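PDB 5WQ3: cytokinin riboside 5'-monophosphate phosphoribohydrolase from Corynebacterium glutamicum, which belongs to the lysine-decarboxylase-like family of the SLOG clan, with a Rossmann-like fold built on a parallel beta sheet flanked by helices. Local coordinates for residues Ala59-Leu64 with Phe159-Gln164; Pro68-Val73 with Ala102-Gly107. All coordinates share one frame; numbering follows the deposited sequence.

Interaction 1: Ala59-Leu64 with Phe159-Gln164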
# COMPACT_ATOMS: atom_id res chain seq x y z
N ALA C 59 -28.90 -54.68 14.11
CA ALA C 59 -29.61 -53.92 13.07
C ALA C 59 -29.65 -54.65 11.72
O ALA C 59 -30.68 -54.57 10.99
CB ALA C 59 -28.93 -52.55 12.85
N GLY C 60 -28.58 -55.35 11.42
CA GLY C 60 -28.52 -56.10 10.17
C GLY C 60 -29.44 -57.33 10.25
O GLY C 60 -30.27 -57.55 9.34
N PHE C 61 -29.40 -58.06 11.37
CA PHE C 61 -30.20 -59.29 11.54
C PHE C 61 -31.69 -58.88 11.58
O PHE C 61 -32.55 -59.52 10.98
CB PHE C 61 -29.86 -60.12 12.82
CG PHE C 61 -28.49 -60.77 12.84
CD1 PHE C 61 -27.66 -60.80 11.70
CD2 PHE C 61 -28.04 -61.37 14.00
CE1 PHE C 61 -26.43 -61.39 11.75
CE2 PHE C 61 -26.81 -61.98 14.07
CZ PHE C 61 -25.98 -62.00 12.92
N ASP C 62 -31.97 -57.77 12.25
CA ASP C 62 -33.30 -57.26 12.33
C ASP C 62 -33.91 -56.82 11.00
O ASP C 62 -35.00 -57.19 10.68
CB ASP C 62 -33.35 -56.10 13.32
CG ASP C 62 -34.73 -55.93 13.88
OD1 ASP C 62 -35.28 -56.87 14.45
OD2 ASP C 62 -35.32 -54.91 13.60
N ALA C 63 -33.18 -56.06 10.23
CA ALA C 63 -33.64 -55.52 8.97
C ALA C 63 -33.74 -56.59 7.85
O ALA C 63 -34.49 -56.41 6.91
CB ALA C 63 -32.68 -54.46 8.50
N LEU C 64 -32.90 -57.61 7.90
CA LEU C 64 -32.83 -58.59 6.78
C LEU C 64 -33.48 -59.89 7.15
O LEU C 64 -33.58 -60.84 6.35
CB LEU C 64 -31.38 -58.84 6.41
CG LEU C 64 -30.62 -57.61 5.96
CD1 LEU C 64 -29.14 -57.90 5.72
CD2 LEU C 64 -31.24 -57.09 4.68
N PHE C 159 -24.05 -60.88 3.77
CA PHE C 159 -24.12 -61.47 2.40
C PHE C 159 -24.30 -62.98 2.42
O PHE C 159 -25.10 -63.52 1.64
CB PHE C 159 -22.89 -61.12 1.56
CG PHE C 159 -22.72 -59.65 1.27
CD1 PHE C 159 -23.72 -58.90 0.73
CD2 PHE C 159 -21.51 -59.02 1.52
CE1 PHE C 159 -23.53 -57.56 0.43
CE2 PHE C 159 -21.31 -57.67 1.20
CZ PHE C 159 -22.33 -56.93 0.67
N LEU C 160 -23.61 -63.66 3.35
CA LEU C 160 -23.67 -65.09 3.45
C LEU C 160 -24.94 -65.54 4.13
O LEU C 160 -25.49 -66.57 3.79
CB LEU C 160 -22.47 -65.66 4.23
CG LEU C 160 -21.13 -65.61 3.48
CD1 LEU C 160 -19.95 -65.82 4.43
CD2 LEU C 160 -21.16 -66.65 2.35
N LYS C 161 -25.40 -64.79 5.11
CA LYS C 161 -26.57 -65.23 5.89
C LYS C 161 -27.91 -64.99 5.13
O LYS C 161 -28.83 -65.77 5.31
CB LYS C 161 -26.62 -64.47 7.25
CG LYS C 161 -27.62 -65.08 8.24
CD LYS C 161 -27.58 -64.37 9.59
CE LYS C 161 -28.57 -65.00 10.55
NZ LYS C 161 -28.72 -64.17 11.78
N TYR C 162 -28.03 -63.93 4.33
CA TYR C 162 -29.30 -63.54 3.72
C TYR C 162 -29.37 -63.56 2.23
O TYR C 162 -30.28 -63.02 1.69
CB TYR C 162 -29.69 -62.15 4.22
CG TYR C 162 -29.83 -62.13 5.72
CD1 TYR C 162 -30.89 -62.75 6.32
CD2 TYR C 162 -28.83 -61.53 6.54
CE1 TYR C 162 -31.02 -62.78 7.72
CE2 TYR C 162 -28.94 -61.56 7.92
CZ TYR C 162 -30.04 -62.17 8.50
OH TYR C 162 -30.18 -62.17 9.85
N SER C 163 -28.41 -64.20 1.58
CA SER C 163 -28.52 -64.57 0.18
C SER C 163 -28.11 -66.06 0.03
O SER C 163 -27.59 -66.64 0.96
CB SER C 163 -27.68 -63.65 -0.68
OG SER C 163 -26.34 -64.04 -0.64
N GLN C 164 -28.41 -66.69 -1.08
CA GLN C 164 -28.14 -68.13 -1.28
C GLN C 164 -27.33 -68.39 -2.57
O GLN C 164 -27.22 -69.51 -3.02
CB GLN C 164 -29.47 -68.88 -1.36
CG GLN C 164 -30.35 -68.73 -0.10
CD GLN C 164 -31.16 -67.45 -0.02
OE1 GLN C 164 -31.84 -67.06 -0.96
NE2 GLN C 164 -31.17 -66.84 1.18
O HOH W 1 -32.27 -62.95 11.07
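Leu-64 and Tyr-162 hold the nearest pair of CA atoms, 6.8 Å apart, where helix 46-64 and helix 152-162 come together. The backbones stay well separated, and side chains from both segments fill the gap, Phe-61 and Leu-64 meeting Lys-161 and Tyr-162. With CG anti to its carbonyl carbon (chi1 -60°), the Tyr-162 ring reaches across to helix 46-64 and lies beneath Leu-64, whose CB sits 3.7 Å from the ring centroid, over the face, as a CH-pi contact. The opposite face is backed by CG of Lys-161, offset toward the rim, so the ring is held between the two. Its OH ends beside Phe-61, 3.4 Å from CD1, and the two aromatic side chains cross at about a right angle. Lys-161 is fully extended, and that length carries NZ onto the Phe-61 ring: the cation-pi distance from NZ to the centroid is 3.3 Å, only 4° off the ring normal. The same NZ donates to Tyr-162 OH at 3.1 Å. A water 2.5 Å from Tyr-162 OH also makes a weak bond to Phe-61 O. Leu-64 and Phe-159 both rest on Leu-129 of strand 126-131, so the two helices pack against the sheet together. The ammonium is shared between a pi face and a phenol oxygen, which should help to stabilise its charge and may polarise the hydroxyl, while aromatic and aliphatic packing joins the two helices.

Interaction 2: Pro68-Val73 with Ala102-Gly107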
# COMPACT_ATOMS: atom_id res chain seq x y z
N PRO C 68 -36.74 -62.25 1.33
CA PRO C 68 -37.06 -63.34 0.43
C PRO C 68 -35.77 -63.94 -0.20
O PRO C 68 -34.69 -63.44 0.01
CB PRO C 68 -37.84 -62.62 -0.69
CG PRO C 68 -37.19 -61.26 -0.73
CD PRO C 68 -36.93 -60.93 0.71
N LYS C 69 -35.92 -64.99 -0.98
CA LYS C 69 -34.74 -65.57 -1.62
C LYS C 69 -33.95 -64.50 -2.42
O LYS C 69 -34.53 -63.56 -2.98
CB LYS C 69 -35.15 -66.79 -2.45
CG LYS C 69 -35.81 -66.40 -3.76
CD LYS C 69 -36.02 -67.71 -4.54
CE LYS C 69 -37.01 -67.52 -5.64
NZ LYS C 69 -37.33 -68.86 -6.15
N ALA C 70 -32.62 -64.62 -2.44
CA ALA C 70 -31.74 -63.55 -2.85
C ALA C 70 -30.42 -64.05 -3.39
O ALA C 70 -29.95 -65.12 -2.95
CB ALA C 70 -31.51 -62.58 -1.70
N VAL C 71 -29.87 -63.28 -4.35
CA VAL C 71 -28.56 -63.44 -4.87
C VAL C 71 -27.75 -62.17 -4.58
O VAL C 71 -28.23 -61.09 -4.82
CB VAL C 71 -28.62 -63.66 -6.39
CG1 VAL C 71 -27.22 -63.84 -6.95
CG2 VAL C 71 -29.47 -64.88 -6.65
N THR C 72 -26.51 -62.35 -4.14
CA THR C 72 -25.56 -61.27 -4.01
C THR C 72 -24.73 -61.17 -5.27
O THR C 72 -24.21 -62.12 -5.76
CB THR C 72 -24.60 -61.42 -2.80
OG1 THR C 72 -25.32 -61.53 -1.59
CG2 THR C 72 -23.70 -60.23 -2.68
N VAL C 73 -24.62 -59.96 -5.78
CA VAL C 73 -23.74 -59.70 -6.99
C VAL C 73 -22.62 -58.69 -6.56
O VAL C 73 -22.90 -57.69 -5.93
CB VAL C 73 -24.54 -59.08 -8.17
CG1 VAL C 73 -23.68 -58.98 -9.45
CG2 VAL C 73 -25.77 -59.92 -8.43
N ALA C 102 -34.46 -61.51 -5.04
CA ALA C 102 -33.89 -60.21 -4.63
C ALA C 102 -32.43 -60.14 -5.05
O ALA C 102 -31.77 -61.15 -5.13
CB ALA C 102 -34.00 -60.02 -3.11
N VAL C 103 -31.94 -58.93 -5.35
CA VAL C 103 -30.59 -58.72 -5.78
C VAL C 103 -29.94 -57.83 -4.74
O VAL C 103 -30.46 -56.72 -4.47
CB VAL C 103 -30.58 -58.03 -7.13
CG1 VAL C 103 -29.20 -57.53 -7.51
CG2 VAL C 103 -31.16 -58.99 -8.18
N VAL C 104 -28.90 -58.34 -4.12
CA VAL C 104 -28.15 -57.71 -3.05
C VAL C 104 -26.76 -57.34 -3.55
O VAL C 104 -26.07 -58.21 -4.14
CB VAL C 104 -27.97 -58.67 -1.89
CG1 VAL C 104 -27.29 -58.01 -0.69
CG2 VAL C 104 -29.30 -59.23 -1.49
N THR C 105 -26.35 -56.08 -3.29
CA THR C 105 -24.99 -55.64 -3.63
C THR C 105 -24.34 -54.93 -2.47
O THR C 105 -25.01 -54.57 -1.53
CB THR C 105 -24.98 -54.63 -4.75
OG1 THR C 105 -25.69 -53.44 -4.33
CG2 THR C 105 -25.59 -55.20 -5.96
N GLY C 106 -23.05 -54.60 -2.61
CA GLY C 106 -22.42 -53.63 -1.73
C GLY C 106 -22.91 -52.17 -1.78
O GLY C 106 -22.37 -51.34 -1.04
N GLY C 107 -23.88 -51.86 -2.65
CA GLY C 107 -24.57 -50.56 -2.68
C GLY C 107 -23.75 -49.35 -3.17
O GLY C 107 -24.19 -48.28 -3.05
O HOH W 2 -21.57 -55.71 -4.59
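Thr-72 and Val-104 meet on one face of the sheet through their first torsions. Thr-72 has OG1 beside its backbone N (chi1 -57°), which turns CG2 to within 3.4 Å of Val-104 O; OG1 itself passes near CB of Val-104 but hydrogen-bonds Ser-163 OG, and the two side chains cross obliquely. Val-104 in turn places CG2 beside its own N, 4.0 Å from Ala-70 CB. On that same face Ala-70 CB and Ala-102 CB touch at 3.8 Å. Four hydrogen bonds zip these parallel strands together: Ala-102 N to Lys-69 O, Val-71 N to Ala-102 O, Val-104 N to Val-71 O and Val-73 N to Val-104 O. The last is the shortest, with Val-73 N 2.8 Å from Val-104 O. Beyond them a water takes over, donating to Val-73 O and accepting from Gly-106 N, while Thr-105 OG1 receives Gly-107 N at 2.9 Å in an ST turn and also bonds Asn-116. The strands are the two arms of a beta-alpha-beta unit. Its connecting helix 84-98 packs on Val-71, Val-73 and Val-103, and helix 113-121 adds Pro-115 on that side; strand 166-168 flanks 70-74, and 126-131 flanks 102-105.

The centres of the two contacts lie 10 Å apart, and the interactions touch directly. Helix 46-64 leads into strand 70-74, so interaction 1 begins just before interaction 2 in sequence; helix 84-98 and strand 102-105 then follow, and the chain returns to interaction 1 only at helix 152-162. After that helix, Ser-163 OG sits 2.9 Å from Thr-72 OG1, a probable hydrogen bond, and Gln-164 N is 2.9 Å from Ala-70 O. Residues 159-164 thus pass from the helix layer to the edge of strand 70-74 just ahead of strand 166-168, tying the helical contact to the middle of the seven-stranded parallel sheet.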